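Local structure of SusD superfamily protein (Bacteroides vulgatus, 3MYV) at residues N18-N21 with G22-L26; W76-P79 with F80-R84; M114-I117 with A118-F122. The protein probably binds polysaccharide at the cell surface as an outer-membrane protein of the SusD family, helping a gut bacterium to capture glycans. All coordinates share one frame; numbering follows the deposited sequence.

In the fold
Three neighbouring helices, 13-27, 77-94 and 103-128, carry interactions 1, 2 and 3 and pack against one another in the helical part of the SusD fold. The centres of interactions 2 and 3 lie about 10 Å apart, and that of interaction 1 about 13 Å from each. Ile82 joins all three: its CG2 is 3.6 Å from both Val116 CG1 and Cys120 SG, and its CG1 is 3.6 Å from Leu26 CB. Arg78 NH1 probably hydrogen-bonds Leu26 O at 2.9 Å. Tyr24 OH rests 3.8 Å from Val116 CG2. The bound sodium ion stays remote, about 12 Å from the side chain of Asp25 and 14 Å from that of Arg78.

Interaction 1 (N18-N21 with G22-L26); sequences NAVN and GLYDL
Asn21 and Asp25, one helical turn apart, are joined twice. Along the backbone, Asp25 N donates to Asn21 O at 3.1 Å. Between the side chains a water accepts a hydrogen bond from Asn21 ND2 (2.7 Å) and donates one to Asp25 OD2 (2.6 Å), spanning a direct ND2-OD2 gap of 4.2 Å. Asn21 OD1 accepts from Arg186, which fixes the turn of the amide. Among the other backbone bonds, Gly22 N reaches Asn18 O at 3.1 Å, whereas Leu23 N makes two weak bonds, to Ala19 O and Val20 O.

The apolar contact is Val20 with Tyr24, side by side and pointing the same way. Val20 CG1, swung anti to the backbone N (chi1 171°), meets the ring edge in its plane, 3.9 Å from CE1; CD1 on that edge lies 3.3 Å from Val20 O. The phenol hydroxyl hydrogen-bonds Glu112 and the backbone N of Met187, so its buried polar end is satisfied. Leu23 packs on Glu85 and Val116. This is an amphipathic helix, 13-27, with a polar side carrying Asn18, Asn21 and Asp25, and an apolar side laid on helices 77-94 and 103-128.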
ATOM      1  N   ASN A  18     -14.537  19.239   5.666  1.00 23.67           N
ATOM      2  CA  ASN A  18     -13.226  19.899   5.659  1.00 22.52           C
ATOM      3  C   ASN A  18     -12.216  19.233   6.568  1.00 21.19           C
ATOM      4  O   ASN A  18     -11.046  19.090   6.191  1.00 20.64           O
ATOM      5  CB  ASN A  18     -13.350  21.381   6.022  1.00 26.21           C
ATOM      6  CG  ASN A  18     -14.101  22.180   4.960  1.00 26.08           C
ATOM      7  OD1 ASN A  18     -14.097  21.834   3.774  1.00 28.64           O
ATOM      8  ND2 ASN A  18     -14.763  23.237   5.390  1.00 24.84           N
ATOM      9  N   ALA A  19     -12.658  18.810   7.754  1.00 19.75           N
ATOM     10  CA  ALA A  19     -11.782  18.083   8.668  1.00 20.30           C
ATOM     11  C   ALA A  19     -11.328  16.772   8.006  1.00 18.48           C
ATOM     12  O   ALA A  19     -10.146  16.405   8.064  1.00 18.37           O
ATOM     13  CB  ALA A  19     -12.500  17.797  10.009  1.00 19.26           C
ATOM     14  N   VAL A  20     -12.269  16.066   7.372  1.00 19.56           N
ATOM     15  CA  VAL A  20     -11.954  14.767   6.753  1.00 18.74           C
ATOM     16  C   VAL A  20     -10.964  14.982   5.618  1.00 17.76           C
ATOM     17  O   VAL A  20      -9.956  14.273   5.533  1.00 16.61           O
ATOM     18  CB  VAL A  20     -13.230  13.985   6.295  1.00 19.06           C
ATOM     19  CG1 VAL A  20     -12.854  12.748   5.460  1.00 17.23           C
ATOM     20  CG2 VAL A  20     -14.062  13.590   7.538  1.00 17.30           C
ATOM     21  N   ASN A  21     -11.202  16.020   4.812  1.00 17.45           N
ATOM     22  CA  ASN A  21     -10.263  16.416   3.762  1.00 19.12           C
ATOM     23  C   ASN A  21      -8.820  16.601   4.294  1.00 19.37           C
ATOM     24  O   ASN A  21      -7.849  16.142   3.669  1.00 18.70           O
ATOM     25  CB  ASN A  21     -10.772  17.699   3.096  1.00 20.72           C
ATOM     26  CG  ASN A  21     -10.337  17.823   1.675  1.00 25.00           C
ATOM     27  OD1 ASN A  21     -10.843  17.124   0.809  1.00 25.80           O
ATOM     28  ND2 ASN A  21      -9.381  18.711   1.423  1.00 26.59           N
ATOM     29  N   GLY A  22      -8.691  17.240   5.454  1.00 17.26           N
ATOM     30  CA  GLY A  22      -7.391  17.465   6.123  1.00 16.64           C
ATOM     31  C   GLY A  22      -6.646  16.175   6.485  1.00 16.59           C
ATOM     32  O   GLY A  22      -5.411  16.138   6.534  1.00 16.08           O
ATOM     33  N   LEU A  23      -7.393  15.118   6.768  1.00 16.84           N
ATOM     34  CA  LEU A  23      -6.776  13.806   7.002  1.00 16.60           C
ATOM     35  C   LEU A  23      -6.005  13.354   5.753  1.00 16.44           C
ATOM     36  O   LEU A  23      -4.881  12.861   5.851  1.00 14.07           O
ATOM     37  CB  LEU A  23      -7.814  12.762   7.389  1.00 16.17           C
ATOM     38  CG  LEU A  23      -8.732  13.015   8.594  1.00 17.21           C
ATOM     39  CD1 LEU A  23      -9.755  11.860   8.678  1.00 14.22           C
ATOM     40  CD2 LEU A  23      -7.944  13.180   9.910  1.00 16.42           C
ATOM     41  N   TYR A  24      -6.588  13.563   4.573  1.00 16.28           N
ATOM     42  CA  TYR A  24      -5.892  13.181   3.340  1.00 16.20           C
ATOM     43  C   TYR A  24      -4.730  14.115   3.015  1.00 16.03           C
ATOM     44  O   TYR A  24      -3.686  13.659   2.531  1.00 15.03           O
ATOM     45  CB  TYR A  24      -6.846  13.121   2.174  1.00 15.39           C
ATOM     46  CG  TYR A  24      -7.906  12.064   2.299  1.00 16.31           C
ATOM     47  CD1 TYR A  24      -9.098  12.328   2.958  1.00 17.33           C
ATOM     48  CD2 TYR A  24      -7.723  10.801   1.740  1.00 14.52           C
ATOM     49  CE1 TYR A  24     -10.112  11.364   3.029  1.00 18.27           C
ATOM     50  CE2 TYR A  24      -8.698   9.836   1.811  1.00 16.09           C
ATOM     51  CZ  TYR A  24      -9.897  10.112   2.468  1.00 13.23           C
ATOM     52  OH  TYR A  24     -10.892   9.177   2.510  1.00 14.18           O
ATOM     53  N   ASP A  25      -4.885  15.413   3.287  1.00 15.47           N
ATOM     54  CA  ASP A  25      -3.738  16.325   3.197  1.00 15.76           C
ATOM     55  C   ASP A  25      -2.549  15.772   4.010  1.00 14.41           C
ATOM     56  O   ASP A  25      -1.432  15.753   3.526  1.00 13.30           O
ATOM     57  CB  ASP A  25      -4.072  17.753   3.666  1.00 16.47           C
ATOM     58  CG  ASP A  25      -5.039  18.473   2.746  1.00 22.74           C
ATOM     59  OD1 ASP A  25      -5.210  18.055   1.584  1.00 25.84           O
ATOM     60  OD2 ASP A  25      -5.649  19.460   3.200  1.00 27.26           O
ATOM     61  N   LEU A  26      -2.797  15.333   5.250  1.00 15.63           N
ATOM     62  CA  LEU A  26      -1.732  14.803   6.083  1.00 16.16           C
ATOM     63  C   LEU A  26      -1.146  13.524   5.476  1.00 14.89           C
ATOM     64  O   LEU A  26       0.067  13.261   5.525  1.00 14.19           O
ATOM     65  CB  LEU A  26      -2.257  14.512   7.510  1.00 16.14           C
ATOM     66  CG  LEU A  26      -2.582  15.747   8.336  1.00 16.83           C
ATOM     67  CD1 LEU A  26      -3.492  15.447   9.571  1.00 12.68           C
ATOM     68  CD2 LEU A  26      -1.262  16.433   8.748  1.00 16.41           C
TER
HETATM   69  O   HOH W   1      -8.156  20.281   3.224  1.00 29.81           O

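Interaction 2 (W76-P79 with F80-R84); sequences WGRP and FYILR
The ring edge of Phe80 meets the indole face of Trp76, one turn earlier in the chain. Phe80 CB starts 3.6 Å from Trp76 O, the carbonyl that also accepts a weak bond from Phe80 N. Beyond CG, the CD2 branch passes 3.2 Å from that same oxygen and comes up to the five-membered part of the indole, close to NE1 and CE2. CE2 of Phe80 ends the approach: it stands 3.4 Å above the indole plane, over its centre, with Trp76 CE2 the nearest atom at 3.5 Å. The stack is edge-to-face, with the phenyl and six-membered indole ring centroids 4.7 Å apart and the planes at 57°. Trp76 reaches this place because its CG is anti to the backbone N (chi1 174°), which carries the indole alongside helix 77-94.

In the SusD fold the pair joins helix 77-94 to helix 103-128 and strand 140-143: Phe80 also touches Leu124 and Pro143, while the indole forms a second edge-to-face pair with Phe128. With an alanine in place of Trp76, the edge of Phe80 would probably lose the face it rests on, a gap would open beside Pro143, and the phenyl ring would be freer to turn.

On another side of the helix, Arg78 bends at chi2 and chi3, and its CG and CD pass across the end of Ile82, each 4.0 Å from CD1. Its guanidinium NH1 reaches Leu26 O of helix 13-27. Along the backbone, Ile82 N bonds to Arg78 O at 3.0 Å, and Leu83 CG lies 3.3 Å from Pro79 O.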
ATOM      1  N   TRP A  76       5.919   6.085  11.443  1.00 14.09           N
ATOM      2  CA  TRP A  76       5.313   6.037  12.786  1.00 15.82           C
ATOM      3  C   TRP A  76       4.497   7.284  13.036  1.00 14.81           C
ATOM      4  O   TRP A  76       3.295   7.207  13.294  1.00 14.65           O
ATOM      5  CB  TRP A  76       6.379   5.940  13.884  1.00 16.37           C
ATOM      6  CG  TRP A  76       5.870   6.022  15.317  1.00 13.57           C
ATOM      7  CD1 TRP A  76       5.656   7.163  16.045  1.00 16.29           C
ATOM      8  CD2 TRP A  76       5.611   4.930  16.217  1.00 20.44           C
ATOM      9  NE1 TRP A  76       5.240   6.849  17.314  1.00 17.03           N
ATOM     10  CE2 TRP A  76       5.223   5.490  17.459  1.00 13.85           C
ATOM     11  CE3 TRP A  76       5.637   3.545  16.085  1.00 16.95           C
ATOM     12  CZ2 TRP A  76       4.889   4.701  18.585  1.00 13.67           C
ATOM     13  CZ3 TRP A  76       5.317   2.748  17.207  1.00 20.45           C
ATOM     14  CH2 TRP A  76       4.935   3.331  18.432  1.00 16.45           C
ATOM     15  N   GLY A  77       5.170   8.432  13.029  1.00 14.83           N
ATOM     16  CA  GLY A  77       4.531   9.684  13.425  1.00 16.50           C
ATOM     17  C   GLY A  77       3.308  10.116  12.642  1.00 15.54           C
ATOM     18  O   GLY A  77       2.323  10.612  13.216  1.00 15.61           O
ATOM     19  N   ARG A  78       3.356   9.997  11.329  1.00 15.35           N
ATOM     20  CA  ARG A  78       2.282  10.547  10.513  1.00 15.26           C
ATOM     21  C   ARG A  78       0.985   9.723  10.626  1.00 15.93           C
ATOM     22  O   ARG A  78      -0.068  10.304  10.863  1.00 14.33           O
ATOM     23  CB  ARG A  78       2.729  10.773   9.053  1.00 16.09           C
ATOM     24  CG  ARG A  78       1.671  11.418   8.159  1.00 13.50           C
ATOM     25  CD  ARG A  78       1.087  12.663   8.732  1.00 13.29           C
ATOM     26  NE  ARG A  78       2.147  13.605   9.002  1.00 14.62           N
ATOM     27  CZ  ARG A  78       2.658  14.478   8.129  1.00 22.95           C
ATOM     28  NH1 ARG A  78       2.172  14.634   6.901  1.00 19.79           N
ATOM     29  NH2 ARG A  78       3.641  15.264   8.528  1.00 25.17           N
ATOM     30  N   PRO A  79       1.053   8.371  10.538  1.00 13.13           N
ATOM     31  CA  PRO A  79      -0.208   7.652  10.743  1.00 16.17           C
ATOM     32  C   PRO A  79      -0.780   7.866  12.158  1.00 14.29           C
ATOM     33  O   PRO A  79      -1.981   7.921  12.328  1.00 12.22           O
ATOM     34  CB  PRO A  79       0.190   6.183  10.551  1.00 13.87           C
ATOM     35  CG  PRO A  79       1.270   6.274   9.538  1.00 15.59           C
ATOM     36  CD  PRO A  79       2.068   7.498   9.928  1.00 16.29           C
ATOM     37  N   PHE A  80       0.076   8.008  13.166  1.00 16.64           N
ATOM     38  CA  PHE A  80      -0.442   8.242  14.519  1.00 15.72           C
ATOM     39  C   PHE A  80      -1.086   9.601  14.640  1.00 14.68           C
ATOM     40  O   PHE A  80      -2.089   9.727  15.324  1.00 16.29           O
ATOM     41  CB  PHE A  80       0.617   8.069  15.608  1.00 13.79           C
ATOM     42  CG  PHE A  80       0.732   6.668  16.075  1.00 11.41           C
ATOM     43  CD1 PHE A  80      -0.360   6.014  16.617  1.00 11.36           C
ATOM     44  CD2 PHE A  80       1.909   5.968  15.912  1.00 14.45           C
ATOM     45  CE1 PHE A  80      -0.257   4.699  17.056  1.00 15.56           C
ATOM     46  CE2 PHE A  80       2.007   4.662  16.348  1.00 13.43           C
ATOM     47  CZ  PHE A  80       0.942   4.032  16.917  1.00 16.98           C
ATOM     48  N   TYR A  81      -0.494  10.608  13.991  1.00 13.86           N
ATOM     49  CA  TYR A  81      -1.039  11.943  13.997  1.00 15.73           C
ATOM     50  C   TYR A  81      -2.418  11.944  13.334  1.00 14.86           C
ATOM     51  O   TYR A  81      -3.361  12.534  13.847  1.00 14.99           O
ATOM     52  CB  TYR A  81      -0.076  12.938  13.298  1.00 15.19           C
ATOM     53  CG  TYR A  81      -0.511  14.383  13.469  1.00 18.42           C
ATOM     54  CD1 TYR A  81      -1.439  14.965  12.600  1.00 23.41           C
ATOM     55  CD2 TYR A  81      -0.030  15.153  14.522  1.00 30.73           C
ATOM     56  CE1 TYR A  81      -1.856  16.256  12.762  1.00 25.46           C
ATOM     57  CE2 TYR A  81      -0.453  16.471  14.693  1.00 33.98           C
ATOM     58  CZ  TYR A  81      -1.367  17.003  13.807  1.00 30.01           C
ATOM     59  OH  TYR A  81      -1.794  18.286  13.958  1.00 37.28           O
ATOM     60  N   ILE A  82      -2.531  11.267  12.207  1.00 15.56           N
ATOM     61  CA  ILE A  82      -3.794  11.180  11.503  1.00 14.82           C
ATOM     62  C   ILE A  82      -4.854  10.473  12.353  1.00 15.10           C
ATOM     63  O   ILE A  82      -6.010  10.918  12.412  1.00 13.77           O
ATOM     64  CB  ILE A  82      -3.621  10.508  10.124  1.00 13.14           C
ATOM     65  CG1 ILE A  82      -2.746  11.359   9.190  1.00 14.40           C
ATOM     66  CG2 ILE A  82      -4.994  10.272   9.448  1.00 11.34           C
ATOM     67  CD1 ILE A  82      -2.188  10.579   7.964  1.00 13.61           C
ATOM     68  N   LEU A  83      -4.465   9.389  13.017  1.00 13.61           N
ATOM     69  CA  LEU A  83      -5.378   8.667  13.907  1.00 14.24           C
ATOM     70  C   LEU A  83      -5.939   9.563  15.019  1.00 13.47           C
ATOM     71  O   LEU A  83      -7.107   9.511  15.327  1.00 15.90           O
ATOM     72  CB  LEU A  83      -4.650   7.467  14.528  1.00 12.32           C
ATOM     73  CG  LEU A  83      -4.556   6.220  13.630  1.00 17.41           C
ATOM     74  CD1 LEU A  83      -3.449   5.256  14.083  1.00 11.84           C
ATOM     75  CD2 LEU A  83      -5.908   5.467  13.566  1.00 14.81           C
ATOM     76  N   ARG A  84      -5.094  10.391  15.618  1.00 14.54           N
ATOM     77  CA  ARG A  84      -5.553  11.330  16.618  1.00 14.89           C
ATOM     78  C   ARG A  84      -6.563  12.298  16.038  1.00 16.00           C
ATOM     79  O   ARG A  84      -7.612  12.536  16.663  1.00 15.28           O
ATOM     80  CB  ARG A  84      -4.378  12.154  17.191  1.00 17.94           C
ATOM     81  CG  ARG A  84      -4.843  13.288  18.137  1.00 23.11           C
ATOM     82  CD  ARG A  84      -3.793  14.378  18.282  1.00 37.78           C
ATOM     83  NE  ARG A  84      -2.856  14.045  19.343  1.00 40.02           N
TER

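Interaction 3 (M114-I117 with A118-F122); sequences MAVI and ALCQF
Val116 and Cys120 stand one turn apart on the same side of the helix, with CG1 of the valine 4.3 Å from SG. The two are held in step by a backbone bond from Cys120 N to Val116 O, 3.0 Å long. With SG beside its own backbone N (chi1 -73°) and anti to the carbonyl carbon, the cysteine folds back along the preceding turn, and SG lies 3.4 Å from Val116 O. Val116 also packs on Met27 of helix 13-27 and on Met187.

This part of helix 103-128 is buried in the helical region of the SusD fold, with neighbours on several sides. Ile117 packs on Leu83, Ala86 and Leu90 of helix 77-94 and also touches Phe166 of helix 160-177, while the selenomethionine at Met114 packs on Thr170 and Glu173. Ala118 CB sits 3.6 Å from both Met114 O and Ala115 O.

Gln121 continues the turn after Ile117: its N bonds to Ile117 O at 2.9 Å, and its CB is 3.5 Å from that oxygen. Bent at chi2 (73°), Gln121 puts its buried amide between two backbone groups, OE1 accepting from Ile145 N, just after strand 140-143, and NE2 donating to Pro143 O, in that strand.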
HETATM    1  N   MSE A 114     -13.708   6.485   9.609  1.00 15.74           N
HETATM    2  CA  MSE A 114     -13.372   5.166  10.109  1.00 13.92           C
HETATM    3  C   MSE A 114     -12.492   4.416   9.118  1.00 14.59           C
HETATM    4  O   MSE A 114     -11.624   3.656   9.542  1.00 14.63           O
HETATM    5  CB  MSE A 114     -14.631   4.359  10.445  1.00 17.12           C
HETATM    6  CG  MSE A 114     -15.468   4.953  11.576  1.00 17.20           C
HETATM    7 SE   MSE A 114     -17.224   4.122  11.727  0.75 16.92          SE
HETATM    8  CE  MSE A 114     -16.683   2.415  12.355  1.00 17.72           C
ATOM      9  N   ALA A 115     -12.728   4.583   7.814  1.00 14.51           N
ATOM     10  CA  ALA A 115     -11.878   3.930   6.788  1.00 13.39           C
ATOM     11  C   ALA A 115     -10.424   4.450   6.883  1.00 15.26           C
ATOM     12  O   ALA A 115      -9.473   3.674   6.807  1.00 15.00           O
ATOM     13  CB  ALA A 115     -12.469   4.176   5.371  1.00 14.62           C
ATOM     14  N   VAL A 116     -10.269   5.766   7.035  1.00 14.22           N
ATOM     15  CA  VAL A 116      -8.949   6.385   7.272  1.00 14.76           C
ATOM     16  C   VAL A 116      -8.255   5.783   8.506  1.00 14.71           C
ATOM     17  O   VAL A 116      -7.093   5.368   8.453  1.00 12.60           O
ATOM     18  CB  VAL A 116      -9.039   7.931   7.332  1.00 14.61           C
ATOM     19  CG1 VAL A 116      -7.666   8.538   7.687  1.00 13.14           C
ATOM     20  CG2 VAL A 116      -9.555   8.515   5.964  1.00 13.09           C
ATOM     21  N   ILE A 117      -8.994   5.650   9.597  1.00 14.48           N
ATOM     22  CA  ILE A 117      -8.456   5.058  10.824  1.00 13.51           C
ATOM     23  C   ILE A 117      -7.981   3.630  10.593  1.00 14.40           C
ATOM     24  O   ILE A 117      -6.888   3.246  10.992  1.00 13.58           O
ATOM     25  CB  ILE A 117      -9.525   5.127  11.960  1.00 14.54           C
ATOM     26  CG1 ILE A 117      -9.658   6.581  12.435  1.00 17.53           C
ATOM     27  CG2 ILE A 117      -9.202   4.129  13.100  1.00 17.09           C
ATOM     28  CD1 ILE A 117     -10.944   6.885  13.293  1.00 14.92           C
ATOM     29  N   ALA A 118      -8.792   2.853   9.885  1.00 14.27           N
ATOM     30  CA  ALA A 118      -8.446   1.483   9.576  1.00 12.87           C
ATOM     31  C   ALA A 118      -7.172   1.403   8.708  1.00 12.86           C
ATOM     32  O   ALA A 118      -6.307   0.612   8.980  1.00 13.62           O
ATOM     33  CB  ALA A 118      -9.648   0.772   8.871  1.00 12.65           C
ATOM     34  N   LEU A 119      -7.053   2.243   7.684  1.00 11.29           N
ATOM     35  CA  LEU A 119      -5.850   2.245   6.851  1.00 10.55           C
ATOM     36  C   LEU A 119      -4.579   2.589   7.645  1.00 11.53           C
ATOM     37  O   LEU A 119      -3.565   1.871   7.568  1.00 11.07           O
ATOM     38  CB  LEU A 119      -6.032   3.229   5.690  1.00 13.56           C
ATOM     39  CG  LEU A 119      -4.874   3.342   4.707  1.00 15.64           C
ATOM     40  CD1 LEU A 119      -4.497   1.951   4.174  1.00 12.83           C
ATOM     41  CD2 LEU A 119      -5.268   4.282   3.563  1.00 17.27           C
ATOM     42  N   CYS A 120      -4.659   3.647   8.450  1.00 11.81           N
ATOM     43  CA  CYS A 120      -3.533   4.078   9.261  1.00 12.00           C
ATOM     44  C   CYS A 120      -3.114   2.971  10.221  1.00 11.39           C
ATOM     45  O   CYS A 120      -1.930   2.612  10.319  1.00 10.42           O
ATOM     46  CB  CYS A 120      -3.902   5.315  10.063  1.00 15.09           C
ATOM     47  SG  CYS A 120      -4.019   6.808   9.048  1.00 16.60           S
ATOM     48  N   GLN A 121      -4.079   2.421  10.938  1.00 13.18           N
ATOM     49  CA  GLN A 121      -3.726   1.364  11.901  1.00 11.47           C
ATOM     50  C   GLN A 121      -3.173   0.135  11.200  1.00 12.04           C
ATOM     51  O   GLN A 121      -2.254  -0.546  11.721  1.00 10.09           O
ATOM     52  CB  GLN A 121      -4.908   1.028  12.798  1.00 13.91           C
ATOM     53  CG  GLN A 121      -4.474   0.171  14.029  1.00 12.07           C
ATOM     54  CD  GLN A 121      -3.708   0.988  15.064  1.00 15.08           C
ATOM     55  OE1 GLN A 121      -4.229   1.992  15.573  1.00 14.03           O
ATOM     56  NE2 GLN A 121      -2.498   0.514  15.445  1.00 13.89           N
ATOM     57  N   PHE A 122      -3.712  -0.180  10.020  1.00 12.50           N
ATOM     58  CA  PHE A 122      -3.230  -1.336   9.240  1.00 11.84           C
ATOM     59  C   PHE A 122      -1.771  -1.163   8.840  1.00 13.41           C
ATOM     60  O   PHE A 122      -0.952  -2.058   9.042  1.00 12.18           O
ATOM     61  CB  PHE A 122      -4.124  -1.576   8.011  1.00 13.15           C
ATOM     62  CG  PHE A 122      -3.589  -2.618   7.036  1.00 13.63           C
ATOM     63  CD1 PHE A 122      -3.466  -3.950   7.413  1.00 11.58           C
ATOM     64  CD2 PHE A 122      -3.284  -2.280   5.731  1.00 16.35           C
ATOM     65  CE1 PHE A 122      -2.996  -4.907   6.505  1.00 15.75           C
ATOM     66  CE2 PHE A 122      -2.833  -3.234   4.820  1.00 17.32           C
ATOM     67  CZ  PHE A 122      -2.696  -4.556   5.216  1.00 12.64           C
TER